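Local atomic coordinates of Lin1944 protein (Listeria innocua, PDB entry 3D7L), a protein that is of uncertain function but, as a member of the short-chain dehydrogenase/reductase family, probably acts as an oxidoreductase. Residues G37-V41 with M52-V56; G57-I62 with S103-S109; T85-L90 with M130-V135; V97-D102 with M146-I152; F110-I116 with I152-N158. One frame throughout, in Å; residues are numbered along the deposited sequence.

Contact 1 (G37-V41 with M52-V56); sequences GDVTV and MYEQV
With CG anti to the backbone N (chi1 176°), the selenomethionine M52 sends its side chain from helix 46-56 toward V41, and a bend at chi3 (65°) turns the terminal methyl off to one side. The selenium thus comes against the branch point of V41, 3.6 Å from CB, and lies as close to CG1, while CE swings over the centre of the Y53 ring. V39 is set in a complementary way: chi1 of -170° directs its two methyls to different residues of the helix. CG1 meets M52 CG at 3.9 Å and lies 4.0 Å from CB of Q55, whose extended chain runs past it in the opposite direction at the solvent-exposed surface. CG2 touches V56 CG2, likewise at 3.9 Å. In the Rossmann-type sheet of this family, strand 39-40 is the outermost on its side, paired through V39 and V41 with strand 28-33, and helix 46-56 packs across it as part of the layer covering that face. T40 turns its side chain away from the helix, although its carbonyl O comes within 3.9 Å of M52 CB. On the inner side M52 and V56 continue onto L7 of strand 5-9.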
# COMPACT_ATOMS: atom_id res chain seq x y z
N GLY D 37 -20.64 7.97 17.76
CA GLY D 37 -19.60 8.87 18.24
C GLY D 37 -20.00 10.30 18.58
O GLY D 37 -21.03 10.80 18.12
N ASP D 38 -19.17 10.97 19.38
CA ASP D 38 -19.28 12.42 19.61
C ASP D 38 -19.33 13.20 18.28
O ASP D 38 -19.99 14.22 18.18
CB ASP D 38 -18.08 12.93 20.43
CG ASP D 38 -17.98 12.28 21.82
OD1 ASP D 38 -19.02 12.20 22.51
OD2 ASP D 38 -16.87 11.85 22.21
N VAL D 39 -18.58 12.75 17.28
CA VAL D 39 -18.65 13.37 15.96
C VAL D 39 -18.74 12.20 15.01
O VAL D 39 -18.26 11.11 15.33
CB VAL D 39 -17.41 14.29 15.69
CG1 VAL D 39 -17.61 15.11 14.44
CG2 VAL D 39 -17.21 15.29 16.83
N THR D 40 -19.39 12.37 13.86
CA THR D 40 -19.44 11.28 12.88
C THR D 40 -18.64 11.63 11.63
O THR D 40 -18.36 12.79 11.37
CB THR D 40 -20.87 10.82 12.52
OG1 THR D 40 -21.63 11.90 11.95
CG2 THR D 40 -21.60 10.27 13.75
N VAL D 41 -18.27 10.60 10.88
CA VAL D 41 -17.41 10.73 9.70
C VAL D 41 -17.61 9.52 8.78
O VAL D 41 -17.72 8.39 9.24
CB VAL D 41 -15.89 10.97 10.09
CG1 VAL D 41 -15.28 9.76 10.82
CG2 VAL D 41 -15.03 11.37 8.86
N MSE D 52 -15.76 16.80 9.77
CA MSE D 52 -15.40 16.25 11.07
C MSE D 52 -14.33 17.09 11.74
O MSE D 52 -14.49 17.49 12.89
CB MSE D 52 -14.98 14.78 10.97
CG MSE D 52 -14.50 14.21 12.32
SE MSE D 52 -13.46 12.61 12.18
CE MSE D 52 -11.92 13.29 11.24
N TYR D 53 -13.26 17.39 11.01
CA TYR D 53 -12.14 18.16 11.57
C TYR D 53 -12.50 19.62 11.94
O TYR D 53 -11.93 20.17 12.90
CB TYR D 53 -10.92 18.11 10.64
CG TYR D 53 -10.12 16.82 10.71
CD1 TYR D 53 -9.73 16.27 11.94
CD2 TYR D 53 -9.73 16.16 9.53
CE1 TYR D 53 -8.98 15.08 11.99
CE2 TYR D 53 -9.00 14.98 9.58
CZ TYR D 53 -8.62 14.45 10.81
OH TYR D 53 -7.88 13.27 10.83
N GLU D 54 -13.41 20.25 11.18
CA GLU D 54 -13.95 21.57 11.55
C GLU D 54 -14.73 21.48 12.86
O GLU D 54 -14.56 22.32 13.75
CB GLU D 54 -14.90 22.13 10.48
CG GLU D 54 -14.31 22.39 9.10
CD GLU D 54 -15.40 22.70 8.04
OE1 GLU D 54 -15.28 22.25 6.86
OE2 GLU D 54 -16.39 23.39 8.40
N GLN D 55 -15.59 20.47 12.96
CA GLN D 55 -16.33 20.22 14.18
C GLN D 55 -15.40 20.03 15.38
O GLN D 55 -15.58 20.67 16.41
CB GLN D 55 -17.30 19.04 14.02
CG GLN D 55 -18.63 19.40 13.30
CD GLN D 55 -19.57 18.19 13.01
OE1 GLN D 55 -20.80 18.30 13.13
NE2 GLN D 55 -18.99 17.05 12.62
N VAL D 56 -14.38 19.18 15.22
CA VAL D 56 -13.50 18.78 16.32
C VAL D 56 -12.55 19.87 16.85
O VAL D 56 -12.27 19.90 18.04
CB VAL D 56 -12.66 17.52 15.95
CG1 VAL D 56 -11.64 17.22 17.02
CG2 VAL D 56 -13.57 16.32 15.76

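Contact 2 (G57-I62 with S103-S109); sequences GKVDAI and SLNDKGS
The carbonyl O of L104 is gripped by two cationic side chains: K58 NZ donates to it at 2.8 Å from well above the carbonyl plane, and R148 NH2 also binds it. K58 reaches this point through a bend at chi2 (-82°), which lays its CD 3.4 Å from OD1 of N105. The segments join as parallel strands in two steps. V59 pairs with L104, its N bonded to S103 O and its O receiving N105 N at 2.7 Å, both bonds nearly linear. After the corner at D60, the type II turn N105-G108 brings in the next strand, and A61 pairs with S109 through S109 N to D60 O and I62 N to S109 O. L104 CD2 fills the angle between the two steps, touching I62 CG1 at 3.9 Å. N105 ND2 donates at 3.1 Å to D60 OD2, arriving from above the carboxylate plane, whereas D60 OD1 is held by the backbone N of K5. The start of this seam between two inner strands of the Rossmann-type sheet is held mainly by backbone bonds, and the two cations on L104 O would probably polarise that carbonyl, with the nearby carboxylate of D106, salt-bridged to R148, offsetting their charge.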
# COMPACT_ATOMS: atom_id res chain seq x y z
N GLY D 57 -12.06 20.75 15.97
CA GLY D 57 -11.02 21.72 16.35
C GLY D 57 -9.65 21.08 16.62
O GLY D 57 -9.35 19.99 16.12
N LYS D 58 -8.82 21.75 17.42
CA LYS D 58 -7.46 21.28 17.68
C LYS D 58 -7.42 20.13 18.68
O LYS D 58 -8.08 20.19 19.72
CB LYS D 58 -6.56 22.43 18.18
CG LYS D 58 -6.04 23.36 17.07
CD LYS D 58 -4.81 22.75 16.41
CE LYS D 58 -4.09 23.73 15.49
NZ LYS D 58 -2.78 23.18 14.98
N VAL D 59 -6.67 19.08 18.33
CA VAL D 59 -6.37 17.97 19.25
C VAL D 59 -4.87 17.64 19.36
O VAL D 59 -4.04 18.18 18.62
CB VAL D 59 -7.21 16.69 18.94
CG1 VAL D 59 -8.68 16.97 19.16
CG2 VAL D 59 -6.96 16.19 17.52
N ASP D 60 -4.55 16.78 20.32
CA ASP D 60 -3.17 16.36 20.54
C ASP D 60 -2.86 15.07 19.81
O ASP D 60 -1.71 14.82 19.46
CB ASP D 60 -2.90 16.19 22.02
CG ASP D 60 -3.09 17.47 22.78
OD1 ASP D 60 -4.06 17.57 23.55
OD2 ASP D 60 -2.29 18.40 22.55
N ALA D 61 -3.87 14.25 19.57
CA ALA D 61 -3.65 12.96 18.88
C ALA D 61 -4.85 12.59 18.05
O ALA D 61 -5.99 12.83 18.46
CB ALA D 61 -3.36 11.85 19.87
N ILE D 62 -4.59 11.99 16.90
CA ILE D 62 -5.62 11.45 16.04
C ILE D 62 -5.24 9.98 15.85
O ILE D 62 -4.12 9.65 15.42
CB ILE D 62 -5.69 12.18 14.67
CG1 ILE D 62 -6.12 13.65 14.85
CG2 ILE D 62 -6.62 11.42 13.69
CD1 ILE D 62 -5.96 14.49 13.60
N SER D 103 -5.18 20.03 12.16
CA SER D 103 -5.92 19.85 13.40
C SER D 103 -5.07 19.39 14.57
O SER D 103 -5.58 19.26 15.68
CB SER D 103 -7.07 18.85 13.20
OG SER D 103 -8.06 19.44 12.39
N LEU D 104 -3.79 19.11 14.34
CA LEU D 104 -2.95 18.66 15.43
C LEU D 104 -2.19 19.79 16.09
O LEU D 104 -1.63 20.66 15.41
CB LEU D 104 -1.96 17.58 14.99
CG LEU D 104 -2.47 16.15 14.89
CD1 LEU D 104 -1.31 15.30 14.49
CD2 LEU D 104 -3.08 15.66 16.24
N ASN D 105 -2.18 19.75 17.42
CA ASN D 105 -1.34 20.63 18.19
C ASN D 105 0.14 20.30 17.94
O ASN D 105 0.49 19.20 17.49
CB ASN D 105 -1.70 20.53 19.68
CG ASN D 105 -3.00 21.25 20.03
OD1 ASN D 105 -3.33 22.31 19.47
ND2 ASN D 105 -3.75 20.69 20.98
N ASP D 106 1.01 21.27 18.24
CA ASP D 106 2.45 21.07 18.14
C ASP D 106 2.86 19.82 18.93
O ASP D 106 2.37 19.62 20.03
CB ASP D 106 3.18 22.30 18.67
CG ASP D 106 3.03 23.53 17.76
OD1 ASP D 106 3.47 24.62 18.16
OD2 ASP D 106 2.46 23.43 16.65
N LYS D 107 3.71 18.98 18.35
CA LYS D 107 4.17 17.74 19.00
C LYS D 107 3.08 16.66 19.12
O LYS D 107 3.24 15.70 19.86
CB LYS D 107 4.76 18.02 20.40
CG LYS D 107 5.70 19.24 20.51
CD LYS D 107 7.13 18.86 20.86
CE LYS D 107 7.94 18.57 19.59
NZ LYS D 107 9.00 17.53 19.78
N GLY D 108 1.97 16.85 18.40
CA GLY D 108 0.87 15.88 18.36
C GLY D 108 1.29 14.65 17.57
O GLY D 108 2.44 14.57 17.10
N SER D 109 0.39 13.68 17.43
CA SER D 109 0.70 12.44 16.68
C SER D 109 -0.50 11.88 15.93
O SER D 109 -1.63 12.14 16.33
CB SER D 109 1.21 11.35 17.63
OG SER D 109 0.16 10.87 18.46
O HOH W 1 -6.75 20.87 22.07
O HOH W 2 0.26 12.35 20.77
O HOH W 3 0.25 17.63 21.37
O HOH W 4 -1.78 9.24 17.72

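Contact 3 (T85-L90 with M130-V135); sequences TISSKL and MANGAV
Two long helices of the Rossmann-type fold, 79-100 and 126-142, pack here on the face of the sheet where the second subunit docks. Their local axes approach to 9.3 Å and cross at -55°. At the centre, A131 faces the other helix, and its CB fits among T85 CG2 at 3.6 Å, K89 CG and L90 CB. The selenomethionine M130 covers one side. A bend at chi3 (64°) carries its CE back against T85 CG2, with I86 CG1 at 3.7 Å and L90 CD1 a little farther, the isoleucine and leucine chains meeting it at about right angles. L90 CD1 then rests on A134 CB, also at 3.7 Å, and V135 CG2 lies close to the carbonyl O of K89. I86, L90 and A134 each meet their own counterparts on the second subunit, so this apolar surface continues into a symmetric dimer interface, in keeping with the helix-bundle dimers known in the SDR family. On the side toward the strands, K89 NZ donates to N132 OD1 at 2.8 Å, in the carbonyl plane and on a lone pair. The same ammonium also binds the carbonyl O of T114, and N132 ND2 makes a weak bond to G115 O. T85 keeps its hydroxyl on S127 OG and T70 N. The chemistry thus divides by side, apolar toward the partner subunit and polar toward the strand ends, where neutral oxygens hold the lysine and the amide is oriented by a bond at each end.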
# COMPACT_ATOMS: atom_id res chain seq x y z
N THR D 85 -11.69 -1.39 -0.72
CA THR D 85 -10.51 -1.31 0.16
C THR D 85 -9.78 0.02 -0.03
O THR D 85 -9.46 0.73 0.94
CB THR D 85 -9.54 -2.43 -0.15
OG1 THR D 85 -10.25 -3.66 -0.14
CG2 THR D 85 -8.38 -2.48 0.90
N ILE D 86 -9.52 0.33 -1.30
CA ILE D 86 -8.79 1.54 -1.68
C ILE D 86 -9.41 2.80 -1.10
O ILE D 86 -8.68 3.69 -0.65
CB ILE D 86 -8.58 1.65 -3.20
CG1 ILE D 86 -7.60 0.55 -3.66
CG2 ILE D 86 -8.04 3.02 -3.58
CD1 ILE D 86 -7.36 0.49 -5.16
N SER D 87 -10.75 2.88 -1.07
CA SER D 87 -11.40 4.08 -0.53
C SER D 87 -11.48 4.11 0.99
O SER D 87 -11.64 5.19 1.57
CB SER D 87 -12.80 4.31 -1.15
OG SER D 87 -13.74 3.41 -0.58
N SER D 88 -11.33 2.95 1.63
CA SER D 88 -11.60 2.84 3.08
C SER D 88 -10.36 2.57 3.96
O SER D 88 -9.74 3.52 4.44
CB SER D 88 -12.72 1.83 3.35
OG SER D 88 -13.11 1.87 4.71
N LYS D 89 -10.00 1.30 4.18
CA LYS D 89 -8.85 0.98 5.01
C LYS D 89 -7.59 1.66 4.48
O LYS D 89 -6.76 2.10 5.28
CB LYS D 89 -8.62 -0.54 5.10
CG LYS D 89 -7.42 -0.99 5.96
CD LYS D 89 -7.70 -0.84 7.44
CE LYS D 89 -6.56 -1.35 8.31
NZ LYS D 89 -6.44 -2.82 8.24
N LEU D 90 -7.45 1.74 3.16
CA LEU D 90 -6.27 2.37 2.54
C LEU D 90 -6.42 3.90 2.48
O LEU D 90 -5.78 4.62 3.24
CB LEU D 90 -6.00 1.79 1.14
CG LEU D 90 -4.63 2.10 0.50
CD1 LEU D 90 -4.31 1.05 -0.58
CD2 LEU D 90 -4.53 3.51 -0.07
N MSE D 130 -2.61 -5.50 0.82
CA MSE D 130 -2.38 -4.23 0.09
C MSE D 130 -2.57 -2.97 0.94
O MSE D 130 -1.67 -2.13 1.03
CB MSE D 130 -3.31 -4.17 -1.13
CG MSE D 130 -3.13 -2.95 -2.05
SE MSE D 130 -4.72 -2.65 -3.21
CE MSE D 130 -6.04 -2.24 -1.87
N ALA D 131 -3.76 -2.85 1.54
CA ALA D 131 -4.11 -1.70 2.37
C ALA D 131 -3.10 -1.57 3.50
O ALA D 131 -2.59 -0.49 3.76
CB ALA D 131 -5.51 -1.85 2.95
N ASN D 132 -2.82 -2.68 4.20
CA ASN D 132 -1.87 -2.65 5.33
C ASN D 132 -0.45 -2.24 4.94
O ASN D 132 0.19 -1.44 5.63
CB ASN D 132 -1.85 -3.99 6.08
CG ASN D 132 -3.17 -4.32 6.71
OD1 ASN D 132 -4.05 -3.45 6.83
ND2 ASN D 132 -3.35 -5.59 7.07
N GLY D 133 0.04 -2.80 3.83
CA GLY D 133 1.34 -2.43 3.31
C GLY D 133 1.40 -0.96 2.91
O GLY D 133 2.38 -0.26 3.20
N ALA D 134 0.33 -0.49 2.28
CA ALA D 134 0.24 0.88 1.81
C ALA D 134 0.32 1.85 2.99
O ALA D 134 1.05 2.84 2.96
CB ALA D 134 -1.04 1.07 1.07
N VAL D 135 -0.45 1.56 4.03
CA VAL D 135 -0.54 2.44 5.20
C VAL D 135 0.78 2.43 5.99
O VAL D 135 1.24 3.50 6.48
CB VAL D 135 -1.81 2.09 6.04
CG1 VAL D 135 -1.82 2.83 7.40
CG2 VAL D 135 -3.09 2.47 5.25

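Contact 4 (V97-D102 with M146-I152); sequences VLLGID and MPRGIRI
I101 divides at CB into two branches that meet different residues of the loop before strand 151-157. Its CG2, anti to the backbone N, presses on the ring of P147, 3.6 Å from CG and slightly farther from CD, the two side chains crossing at about a right angle. The other branch passes obliquely over the selenomethionine M146: CG1 lies 4.1 Å from the selenium, and CD1 at the tip is almost equally near. M146 itself, bent at chi2 (-73°), reaches past I101 so that its CE touches V97 CG1 at 3.7 Å. The second methyl of V97, CG2, meets I152 CD1 tip to tip at 3.9 Å, extending the apolar row to the start of strand 151-157. At the opposite end of this row the character changes to polar. R148 stands in the type I' turn P147-I150, and its NH1 lies 3.0 Å from the carbonyl O of I101, which sits at the edge of the guanidinium. Water 5 bridges this NH1 to D102 OD1, at 2.9 Å from each. I150 CD1 lies against one face of the guanidinium, while NH2 is engaged by D106. The contact therefore joins the C-terminal end of helix 79-100 to the turn leading into strand 151-157. F110 and L112 of strand 108-113 touch V97, F138 of helix 126-142 lies against V97 and L98, and L74 and T75 of the second subunit touch M146 and P147.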
# COMPACT_ATOMS: atom_id res chain seq x y z
N VAL D 97 -5.00 11.56 7.54
CA VAL D 97 -3.70 12.22 7.73
C VAL D 97 -3.59 13.44 6.82
O VAL D 97 -3.28 14.55 7.29
CB VAL D 97 -2.52 11.24 7.50
CG1 VAL D 97 -1.22 11.98 7.47
CG2 VAL D 97 -2.52 10.13 8.55
N LEU D 98 -3.85 13.27 5.52
CA LEU D 98 -3.71 14.40 4.60
C LEU D 98 -4.60 15.59 4.99
O LEU D 98 -4.23 16.74 4.75
CB LEU D 98 -3.98 14.00 3.14
CG LEU D 98 -3.13 12.83 2.61
CD1 LEU D 98 -3.49 12.56 1.19
CD2 LEU D 98 -1.63 13.10 2.74
N LEU D 99 -5.77 15.32 5.55
CA LEU D 99 -6.72 16.39 5.92
C LEU D 99 -6.65 16.85 7.40
O LEU D 99 -7.22 17.87 7.76
CB LEU D 99 -8.15 16.01 5.52
CG LEU D 99 -8.35 15.71 4.03
CD1 LEU D 99 -9.63 14.95 3.74
CD2 LEU D 99 -8.27 16.97 3.15
N GLY D 100 -5.92 16.10 8.23
CA GLY D 100 -5.85 16.32 9.68
C GLY D 100 -4.61 16.96 10.30
O GLY D 100 -4.64 17.29 11.50
N ILE D 101 -3.54 17.17 9.53
CA ILE D 101 -2.31 17.77 10.07
C ILE D 101 -2.58 19.14 10.72
O ILE D 101 -2.04 19.46 11.79
CB ILE D 101 -1.17 17.86 9.00
CG1 ILE D 101 -0.78 16.47 8.49
CG2 ILE D 101 0.08 18.54 9.57
CD1 ILE D 101 -0.01 16.47 7.16
N ASP D 102 -3.46 19.91 10.09
CA ASP D 102 -3.81 21.24 10.54
C ASP D 102 -4.65 21.21 11.83
O ASP D 102 -4.76 22.22 12.52
CB ASP D 102 -4.54 22.02 9.42
CG ASP D 102 -3.57 22.74 8.47
OD1 ASP D 102 -2.43 23.05 8.89
OD2 ASP D 102 -3.95 23.04 7.31
N MSE D 146 6.73 15.65 8.68
CA MSE D 146 5.73 16.23 9.58
C MSE D 146 6.18 17.58 10.09
O MSE D 146 7.34 17.74 10.45
CB MSE D 146 5.38 15.27 10.72
CG MSE D 146 4.54 14.08 10.22
SE MSE D 146 2.66 14.62 9.81
CE MSE D 146 2.05 13.03 8.90
N PRO D 147 5.27 18.57 10.08
CA PRO D 147 5.62 19.89 10.64
C PRO D 147 5.40 19.92 12.14
O PRO D 147 4.70 19.05 12.67
CB PRO D 147 4.63 20.83 9.95
CG PRO D 147 3.42 19.97 9.63
CD PRO D 147 3.89 18.53 9.54
N ARG D 148 6.01 20.91 12.81
CA ARG D 148 5.72 21.23 14.22
C ARG D 148 5.88 20.05 15.24
O ARG D 148 5.21 20.01 16.28
CB ARG D 148 4.34 21.89 14.33
CG ARG D 148 4.16 23.10 13.40
CD ARG D 148 2.76 23.70 13.51
NE ARG D 148 1.68 22.91 12.88
CZ ARG D 148 0.81 22.17 13.57
NH1 ARG D 148 -0.15 21.52 12.92
NH2 ARG D 148 0.89 22.08 14.91
N GLY D 149 6.79 19.14 14.93
CA GLY D 149 7.18 18.03 15.83
C GLY D 149 6.18 16.89 15.88
O GLY D 149 6.26 16.01 16.74
N ILE D 150 5.25 16.89 14.93
CA ILE D 150 4.20 15.90 14.87
C ILE D 150 4.76 14.51 14.54
O ILE D 150 5.67 14.39 13.72
CB ILE D 150 3.11 16.32 13.88
CG1 ILE D 150 2.25 17.45 14.48
CG2 ILE D 150 2.24 15.14 13.50
CD1 ILE D 150 1.60 18.39 13.45
N ARG D 151 4.24 13.49 15.22
CA ARG D 151 4.70 12.10 15.01
C ARG D 151 3.63 11.26 14.34
O ARG D 151 2.43 11.58 14.40
CB ARG D 151 5.14 11.46 16.33
CG ARG D 151 6.16 12.32 17.14
CD ARG D 151 6.49 11.69 18.52
NE ARG D 151 5.33 11.77 19.39
CZ ARG D 151 4.51 10.76 19.70
NH1 ARG D 151 4.72 9.52 19.26
NH2 ARG D 151 3.48 10.98 20.49
N ILE D 152 4.06 10.18 13.68
CA ILE D 152 3.10 9.25 13.06
C ILE D 152 3.63 7.82 13.11
O ILE D 152 4.74 7.53 12.63
CB ILE D 152 2.71 9.68 11.59
CG1 ILE D 152 1.81 8.62 10.93
CG2 ILE D 152 3.99 9.91 10.71
CD1 ILE D 152 1.04 9.15 9.72
O HOH W 5 0.02 22.27 10.13

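Contact 5 (F110-I116 with I152-N158); sequences FTLTTGI and INTVSPN
Strands 110-113 and 152-157 run parallel, their local axes 4.6 Å apart at the closest and crossing at -27°, and pair F110 with I152 through T113 with V155. The ladder runs N153 N to F110 O, L112 N to N153 O, V155 N to L112 O and T114 N to V155 O, the last bond 2.8 Å long and almost straight. On one face, F110 CB rests on I152 CG1 at 3.8 Å and L112 CB on T154 CG2 at 3.9 Å. On the other, the T111 and V155 methyls CG2 meet at 3.8 Å; the hydroxyls of T111 and T113 bind S189 OG and S64 O, respectively. The strands form a beta-alpha-beta unit with the intervening helix 126-142, whose V135 and A139 cover the face of L112 and T154. At the end of the ladder, water 6 links T114 OG1 to T154 OG1, while S156 OG turns to the hydroxyl of Y202. G115 has backbone angles that suit glycine; beyond it I116 N bonds to P157 O at 2.9 Å from above the carbonyl plane. I116, with CG1 anti to the backbone N (chi1 -158°), lies alongside N158, its CD1 3.6 Å from N158 CG.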
# COMPACT_ATOMS: atom_id res chain seq x y z
N PHE D 110 -0.22 11.12 14.86
CA PHE D 110 -1.20 10.24 14.21
C PHE D 110 -0.88 8.78 14.56
O PHE D 110 0.28 8.40 14.59
CB PHE D 110 -1.12 10.35 12.68
CG PHE D 110 -1.61 11.64 12.12
CD1 PHE D 110 -2.96 11.86 11.91
CD2 PHE D 110 -0.70 12.64 11.76
CE1 PHE D 110 -3.43 13.06 11.38
CE2 PHE D 110 -1.17 13.85 11.22
CZ PHE D 110 -2.52 14.04 11.02
N THR D 111 -1.90 7.96 14.80
CA THR D 111 -1.69 6.50 14.88
C THR D 111 -2.68 5.81 13.94
O THR D 111 -3.89 6.04 14.05
CB THR D 111 -1.86 5.96 16.28
OG1 THR D 111 -1.10 6.76 17.18
CG2 THR D 111 -1.40 4.51 16.37
N LEU D 112 -2.17 4.97 13.04
CA LEU D 112 -3.03 4.32 12.03
C LEU D 112 -3.04 2.80 12.22
O LEU D 112 -2.11 2.26 12.78
CB LEU D 112 -2.53 4.67 10.63
CG LEU D 112 -3.05 5.90 9.88
CD1 LEU D 112 -3.62 7.07 10.73
CD2 LEU D 112 -2.01 6.40 8.82
N THR D 113 -4.08 2.11 11.76
CA THR D 113 -4.12 0.65 11.99
C THR D 113 -3.79 -0.13 10.72
O THR D 113 -4.30 0.20 9.66
CB THR D 113 -5.48 0.17 12.56
OG1 THR D 113 -5.76 0.86 13.79
CG2 THR D 113 -5.46 -1.34 12.83
N THR D 114 -2.92 -1.13 10.83
CA THR D 114 -2.61 -2.00 9.70
C THR D 114 -3.10 -3.44 10.02
O THR D 114 -4.30 -3.64 10.26
CB THR D 114 -1.10 -1.94 9.34
OG1 THR D 114 -0.33 -2.17 10.52
CG2 THR D 114 -0.70 -0.55 8.80
N GLY D 115 -2.21 -4.43 10.04
CA GLY D 115 -2.60 -5.80 10.34
C GLY D 115 -1.63 -6.86 9.84
O GLY D 115 -0.92 -6.66 8.83
N ILE D 116 -1.58 -7.98 10.56
CA ILE D 116 -0.70 -9.10 10.25
C ILE D 116 -0.88 -9.66 8.81
O ILE D 116 -0.01 -10.32 8.30
CB ILE D 116 -0.88 -10.26 11.28
CG1 ILE D 116 0.37 -11.18 11.32
CG2 ILE D 116 -2.19 -10.98 11.03
CD1 ILE D 116 0.34 -12.24 12.36
N ILE D 152 4.06 10.18 13.68
CA ILE D 152 3.10 9.25 13.06
C ILE D 152 3.63 7.82 13.11
O ILE D 152 4.74 7.53 12.63
CB ILE D 152 2.71 9.68 11.59
CG1 ILE D 152 1.81 8.62 10.93
CG2 ILE D 152 3.99 9.91 10.71
CD1 ILE D 152 1.04 9.15 9.72
N ASN D 153 2.83 6.92 13.68
CA ASN D 153 3.17 5.50 13.75
C ASN D 153 2.00 4.63 13.30
O ASN D 153 0.89 5.12 13.17
CB ASN D 153 3.54 5.09 15.19
CG ASN D 153 4.69 5.89 15.76
OD1 ASN D 153 5.81 5.82 15.26
ND2 ASN D 153 4.42 6.63 16.84
N THR D 154 2.25 3.34 13.09
CA THR D 154 1.16 2.42 12.81
C THR D 154 1.18 1.28 13.82
O THR D 154 2.24 0.94 14.38
CB THR D 154 1.20 1.83 11.37
OG1 THR D 154 2.46 1.22 11.11
CG2 THR D 154 0.95 2.92 10.35
N VAL D 155 0.01 0.72 14.08
CA VAL D 155 -0.12 -0.46 14.93
C VAL D 155 -0.64 -1.60 14.05
O VAL D 155 -1.62 -1.42 13.32
CB VAL D 155 -1.00 -0.19 16.16
CG1 VAL D 155 -1.25 -1.50 16.96
CG2 VAL D 155 -0.35 0.90 17.04
N SER D 156 0.05 -2.73 14.08
CA SER D 156 -0.31 -3.89 13.24
C SER D 156 -0.69 -5.08 14.11
O SER D 156 0.17 -5.75 14.69
CB SER D 156 0.83 -4.26 12.30
OG SER D 156 0.40 -5.32 11.44
N PRO D 157 -1.99 -5.31 14.26
CA PRO D 157 -2.40 -6.42 15.11
C PRO D 157 -2.53 -7.74 14.38
O PRO D 157 -2.80 -7.80 13.17
CB PRO D 157 -3.79 -5.98 15.61
CG PRO D 157 -4.14 -4.71 14.82
CD PRO D 157 -3.15 -4.57 13.74
N ASN D 158 -2.34 -8.80 15.16
CA ASN D 158 -2.75 -10.15 14.77
C ASN D 158 -4.26 -10.23 14.94
O ASN D 158 -4.90 -9.29 15.46
CB ASN D 158 -2.05 -11.15 15.69
CG ASN D 158 -1.96 -12.54 15.12
OD1 ASN D 158 -2.73 -12.91 14.21
ND2 ASN D 158 -1.00 -13.34 15.63
O HOH W 6 2.25 -1.22 10.16

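How the contacts relate
From the N terminus, contact 1 closes first, a short loop that seats helix 46-56 on the edge strand 39-40 before any other contact opens. Contact 2 follows and closes when the chain returns from helix 79-100 to strand 108-113. Contacts 3 and 4 both open from that helix and close after contact 2 has, so each crosses it, and they cross one another. Contact 5 begins after contact 2 closes and crosses contacts 3 and 4, sharing I152 with the latter. Y53 bridges contact 1 to contacts 2 and 4, F110 joins contacts 2, 4 and 5, and contact 3 reaches contact 5 at the end of strand 108-113. Together they bind sheet, covering helices and dimer face.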